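Local coordinates for protein thymidylate synthase (PDB 1TIS) that catalyses the reductive methylation of dUMP to dTMP, using 5,10-methylenetetrahydrofolate as donor of the one-carbon group, and works as a homodimer, at residues A[36-41]-A[193-198]; A[89-94]-A[103-108]. All coordinates share one frame; numbering follows the deposited sequence.

Interaction 1 (A[36-41]-A[193-198]); sequences WDLTKG and TLVHIV
Leu38 reaches across to Val195 and His196 with a single methyl, CD2, and the contact is wholly one of van der Waals packing. On the aliphatic side, Leu38 CD2 meets Val195 CG1 at 3.4 Å. The two side chains do not butt end to end but pass alongside one another, heading opposite ways. Both set out from their backbones toward the partner segment. The first torsion of Leu38 (chi1 -73°) puts CG beside the backbone N, anti to the carbonyl carbon, and from there the CD2 branch reaches the helix.

The second meeting is with the imidazole of His196. The same methyl lies 3.4 Å from His196 CE1, near the plane of the ring and at its edge rather than over a face, so this is no CH-pi stack. The neighbouring ring atom, His196 ND1, is also beside Leu38 CD2, at 3.6 Å. That nitrogen is already engaged: it is hydrogen-bonded to Ala192 O, one turn earlier in the same helix, which ties the ring back to its own backbone and helps to fix its rotation.

The setting is a beta-alpha-beta crossover of the thymidylate synthase fold. Helix 184-202 joins the parallel strands 168-179 and 205-219, and Val195 also packs on Leu169 of the first strand while His196 touches Pro206 of the second. Strand 33-37 pairs antiparallel with strand 205-219, where Leu38 is backbone-bonded to Gly207 and its side chain lies on Leu209.

Loop residues add to the surroundings on both sides. Leu38 packs on Pro43 as well, beyond the point where the chain of 36-41 turns, with Lys40 N bonded to Asp37 O at 3.2 Å, and the His196 side chain touches Leu240.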
# COMPACT_ATOMS: atom_id res chain seq x y z
N TRP A 36 5.56 14.33 -5.50
CA TRP A 36 6.65 15.31 -5.51
C TRP A 36 7.52 15.14 -6.73
O TRP A 36 7.84 14.00 -7.06
CB TRP A 36 7.64 15.17 -4.33
CG TRP A 36 7.08 15.47 -2.96
CD1 TRP A 36 7.05 16.74 -2.47
CD2 TRP A 36 6.50 14.54 -2.15
NE1 TRP A 36 6.43 16.62 -1.33
CE2 TRP A 36 6.08 15.34 -1.10
CE3 TRP A 36 6.26 13.19 -2.15
CZ2 TRP A 36 5.40 14.76 -0.03
CZ3 TRP A 36 5.58 12.62 -1.09
CH2 TRP A 36 5.15 13.40 -0.04
N ASP A 37 7.94 16.21 -7.38
CA ASP A 37 8.85 16.08 -8.51
C ASP A 37 10.22 16.37 -7.95
O ASP A 37 10.49 17.53 -7.64
CB ASP A 37 8.58 17.09 -9.63
CG ASP A 37 7.63 16.57 -10.70
OD1 ASP A 37 8.09 15.76 -11.52
OD2 ASP A 37 6.47 16.99 -10.70
N LEU A 38 11.10 15.40 -7.82
CA LEU A 38 12.42 15.71 -7.31
C LEU A 38 13.26 16.50 -8.31
O LEU A 38 14.29 17.09 -7.95
CB LEU A 38 13.14 14.43 -6.94
CG LEU A 38 12.63 13.73 -5.68
CD1 LEU A 38 11.34 12.98 -5.91
CD2 LEU A 38 13.66 12.73 -5.28
N THR A 39 12.77 16.50 -9.58
CA THR A 39 13.33 17.24 -10.71
C THR A 39 13.26 18.73 -10.41
O THR A 39 14.18 19.49 -10.73
CB THR A 39 12.57 16.98 -12.06
OG1 THR A 39 11.35 16.24 -11.82
CG2 THR A 39 13.50 16.28 -13.04
N LYS A 40 12.17 19.14 -9.77
CA LYS A 40 12.03 20.52 -9.41
C LYS A 40 12.50 20.76 -7.97
O LYS A 40 11.93 21.55 -7.20
CB LYS A 40 10.56 20.90 -9.64
CG LYS A 40 10.55 22.02 -10.67
CD LYS A 40 11.22 23.27 -10.07
CE LYS A 40 11.83 24.22 -11.10
NZ LYS A 40 13.01 23.66 -11.72
N GLY A 41 13.57 20.05 -7.58
CA GLY A 41 14.18 20.27 -6.29
C GLY A 41 13.97 19.13 -5.31
O GLY A 41 13.14 18.23 -5.48
N THR A 193 15.76 10.36 -0.46
CA THR A 193 17.14 9.91 -0.51
C THR A 193 17.05 8.51 -1.11
O THR A 193 17.75 8.34 -2.12
CB THR A 193 17.77 9.89 0.89
OG1 THR A 193 17.51 11.16 1.47
CG2 THR A 193 19.27 9.74 0.88
N LEU A 194 16.23 7.52 -0.69
CA LEU A 194 16.17 6.22 -1.39
C LEU A 194 15.91 6.26 -2.89
O LEU A 194 16.47 5.42 -3.62
CB LEU A 194 15.07 5.28 -0.85
CG LEU A 194 15.39 3.90 -0.23
CD1 LEU A 194 14.38 2.91 -0.78
CD2 LEU A 194 16.77 3.38 -0.57
N VAL A 195 15.14 7.18 -3.47
CA VAL A 195 15.00 7.18 -4.92
C VAL A 195 16.26 7.81 -5.48
O VAL A 195 16.59 7.60 -6.64
CB VAL A 195 13.72 7.94 -5.32
CG1 VAL A 195 13.81 9.34 -4.86
CG2 VAL A 195 13.54 7.99 -6.83
N HIS A 196 17.02 8.58 -4.72
CA HIS A 196 18.31 9.07 -5.21
C HIS A 196 19.39 7.99 -5.34
O HIS A 196 20.03 7.81 -6.37
CB HIS A 196 18.85 10.16 -4.29
CG HIS A 196 18.31 11.49 -4.74
ND1 HIS A 196 17.10 11.96 -4.53
CD2 HIS A 196 19.01 12.38 -5.52
CE1 HIS A 196 17.03 13.10 -5.15
NE2 HIS A 196 18.18 13.34 -5.74
N ILE A 197 19.58 7.25 -4.24
CA ILE A 197 20.56 6.19 -4.18
C ILE A 197 20.17 5.18 -5.25
O ILE A 197 21.00 4.95 -6.14
CB ILE A 197 20.52 5.67 -2.74
CG1 ILE A 197 21.38 6.55 -1.88
CG2 ILE A 197 21.06 4.25 -2.63
CD1 ILE A 197 21.13 6.12 -0.41
N VAL A 198 18.93 4.67 -5.31
CA VAL A 198 18.63 3.68 -6.33
C VAL A 198 18.69 4.22 -7.78
O VAL A 198 19.13 3.51 -8.69
CB VAL A 198 17.28 3.07 -6.05
CG1 VAL A 198 17.11 1.83 -6.95
CG2 VAL A 198 17.16 2.65 -4.59

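Interaction 2 (A[89-94]-A[103-108]); sequences ENYENQ and GELGPI
Tyr91 and Leu105 make the close part of this contact, where CB of the tyrosine lies 3.4 Å from the leucine methyl CD2. The same methyl is 3.8 Å from Tyr91 CA, so the leucine packs at the root of the tyrosine side chain, against the helix backbone. With chi1 at -70°, the Leu105 side chain folds to the N side of its own backbone, a course that brings the CD2 methyl up to the helix. Val69 of helix 69-77 touches both side chains and adds to this apolar patch.

Further out along the tyrosine the packing is looser. The ring runs obliquely beside the backbone of the other segment, with Tyr91 CD1 at 3.8 Å from Glu104 O. At the far end, Tyr91 OH and Gly103 N are also 3.8 Å apart and form no hydrogen bond; the hydroxyl has a weak one to Lys96 NZ instead. The side chain of Glu104 leaves its backbone away from the helix, and this partly exposed residue marks the open margin of the contact.

Backbone bonds from Leu105 to Thr67 and Ala152 also hold the returning chain, which then bends through an inverse gamma turn centred on Pro107. Helix 88-95 is thus packed against the loop that leads on to helix 109-114, and the Tyr91 side chain lies about 11 Å from that of Ala285, a probable methylenetetrahydrofolate-binding residue.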
# COMPACT_ATOMS: atom_id res chain seq x y z
N GLU A 89 15.08 5.41 22.96
CA GLU A 89 13.96 5.36 23.87
C GLU A 89 12.89 4.84 22.95
O GLU A 89 12.15 5.63 22.37
CB GLU A 89 13.59 6.74 24.40
CG GLU A 89 14.10 7.08 25.81
CD GLU A 89 15.52 7.65 25.92
OE1 GLU A 89 15.83 8.62 25.22
OE2 GLU A 89 16.30 7.15 26.72
N ASN A 90 12.94 3.51 22.73
CA ASN A 90 12.01 2.73 21.87
C ASN A 90 12.46 1.28 22.07
O ASN A 90 11.69 0.33 22.30
CB ASN A 90 12.12 3.12 20.36
CG ASN A 90 10.86 2.85 19.53
OD1 ASN A 90 10.77 1.84 18.85
ND2 ASN A 90 9.85 3.68 19.52
N TYR A 91 13.79 1.12 22.09
CA TYR A 91 14.43 -0.10 22.51
C TYR A 91 14.29 -0.07 24.02
O TYR A 91 13.58 -0.93 24.53
CB TYR A 91 15.87 -0.07 22.06
CG TYR A 91 16.86 -0.78 22.94
CD1 TYR A 91 16.78 -2.14 23.20
CD2 TYR A 91 17.85 -0.00 23.48
CE1 TYR A 91 17.73 -2.73 24.02
CE2 TYR A 91 18.80 -0.59 24.30
CZ TYR A 91 18.72 -1.93 24.55
OH TYR A 91 19.68 -2.48 25.37
N GLU A 92 14.83 0.91 24.76
CA GLU A 92 14.71 0.97 26.23
C GLU A 92 13.36 0.73 26.91
O GLU A 92 13.27 0.82 28.13
CB GLU A 92 15.20 2.31 26.75
CG GLU A 92 16.63 2.22 27.24
CD GLU A 92 17.52 3.35 26.78
OE1 GLU A 92 16.99 4.35 26.29
OE2 GLU A 92 18.74 3.22 26.92
N ASN A 93 12.28 0.56 26.16
CA ASN A 93 11.08 0.10 26.76
C ASN A 93 10.48 -0.88 25.79
O ASN A 93 10.73 -2.04 26.09
CB ASN A 93 10.11 1.25 27.07
CG ASN A 93 9.47 1.86 25.86
OD1 ASN A 93 10.15 2.07 24.85
ND2 ASN A 93 8.16 2.06 25.90
N GLN A 94 9.86 -0.65 24.62
CA GLN A 94 9.15 -1.68 23.87
C GLN A 94 9.96 -2.93 23.59
O GLN A 94 9.55 -4.05 23.92
CB GLN A 94 8.65 -1.08 22.58
CG GLN A 94 7.43 -0.17 22.71
CD GLN A 94 6.07 -0.89 22.61
OE1 GLN A 94 5.30 -0.97 23.58
NE2 GLN A 94 5.70 -1.42 21.46
N GLY A 103 21.28 -4.32 22.51
CA GLY A 103 21.30 -4.27 21.06
C GLY A 103 20.02 -4.54 20.28
O GLY A 103 19.60 -3.67 19.51
N GLU A 104 19.39 -5.71 20.39
CA GLU A 104 18.32 -6.04 19.49
C GLU A 104 17.02 -5.31 19.67
O GLU A 104 16.60 -5.02 20.78
CB GLU A 104 17.98 -7.53 19.53
CG GLU A 104 19.09 -8.42 18.97
CD GLU A 104 19.26 -8.52 17.45
OE1 GLU A 104 18.31 -9.00 16.82
OE2 GLU A 104 20.34 -8.18 16.93
N LEU A 105 16.44 -4.99 18.50
CA LEU A 105 15.11 -4.43 18.37
C LEU A 105 14.06 -5.48 17.90
O LEU A 105 12.82 -5.31 17.99
CB LEU A 105 15.26 -3.29 17.41
CG LEU A 105 16.01 -2.10 17.97
CD1 LEU A 105 16.30 -1.05 16.90
CD2 LEU A 105 15.13 -1.48 19.05
N GLY A 106 14.56 -6.63 17.42
CA GLY A 106 13.70 -7.70 16.95
C GLY A 106 13.60 -7.63 15.44
O GLY A 106 14.33 -6.85 14.86
N PRO A 107 12.86 -8.39 14.66
CA PRO A 107 12.95 -8.37 13.21
C PRO A 107 12.40 -7.18 12.42
O PRO A 107 11.57 -7.31 11.51
CB PRO A 107 12.32 -9.70 12.84
CG PRO A 107 11.41 -10.08 13.95
CD PRO A 107 12.24 -9.61 15.13
N ILE A 108 13.02 -6.05 12.75
CA ILE A 108 12.69 -4.71 12.30
C ILE A 108 12.93 -4.56 10.81
O ILE A 108 13.62 -5.41 10.25
CB ILE A 108 13.57 -3.79 13.22
CG1 ILE A 108 12.97 -3.77 14.61
CG2 ILE A 108 13.59 -2.37 12.79
CD1 ILE A 108 11.44 -3.50 14.60

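In the fold
Both contacts are largely buried and apolar, with no hydrogen bond crossing either pair of segments, yet they hold different elements on opposite sides of the chain's centre. The centre of interaction 1 lies about 13 Å from the chain's centre, and the contact brings segment 36-41, which carries on from strand 33-37, against a long helix far away in sequence. Interaction 2, whose centre is about 18 Å from that of the chain, is local: only eight residues separate its segments, and it fastens a short helix to the loop that follows. Side chains alone meet in interaction 1, whereas in interaction 2 an aromatic ring also runs along peptide backbone. Their centres are 30 Å apart.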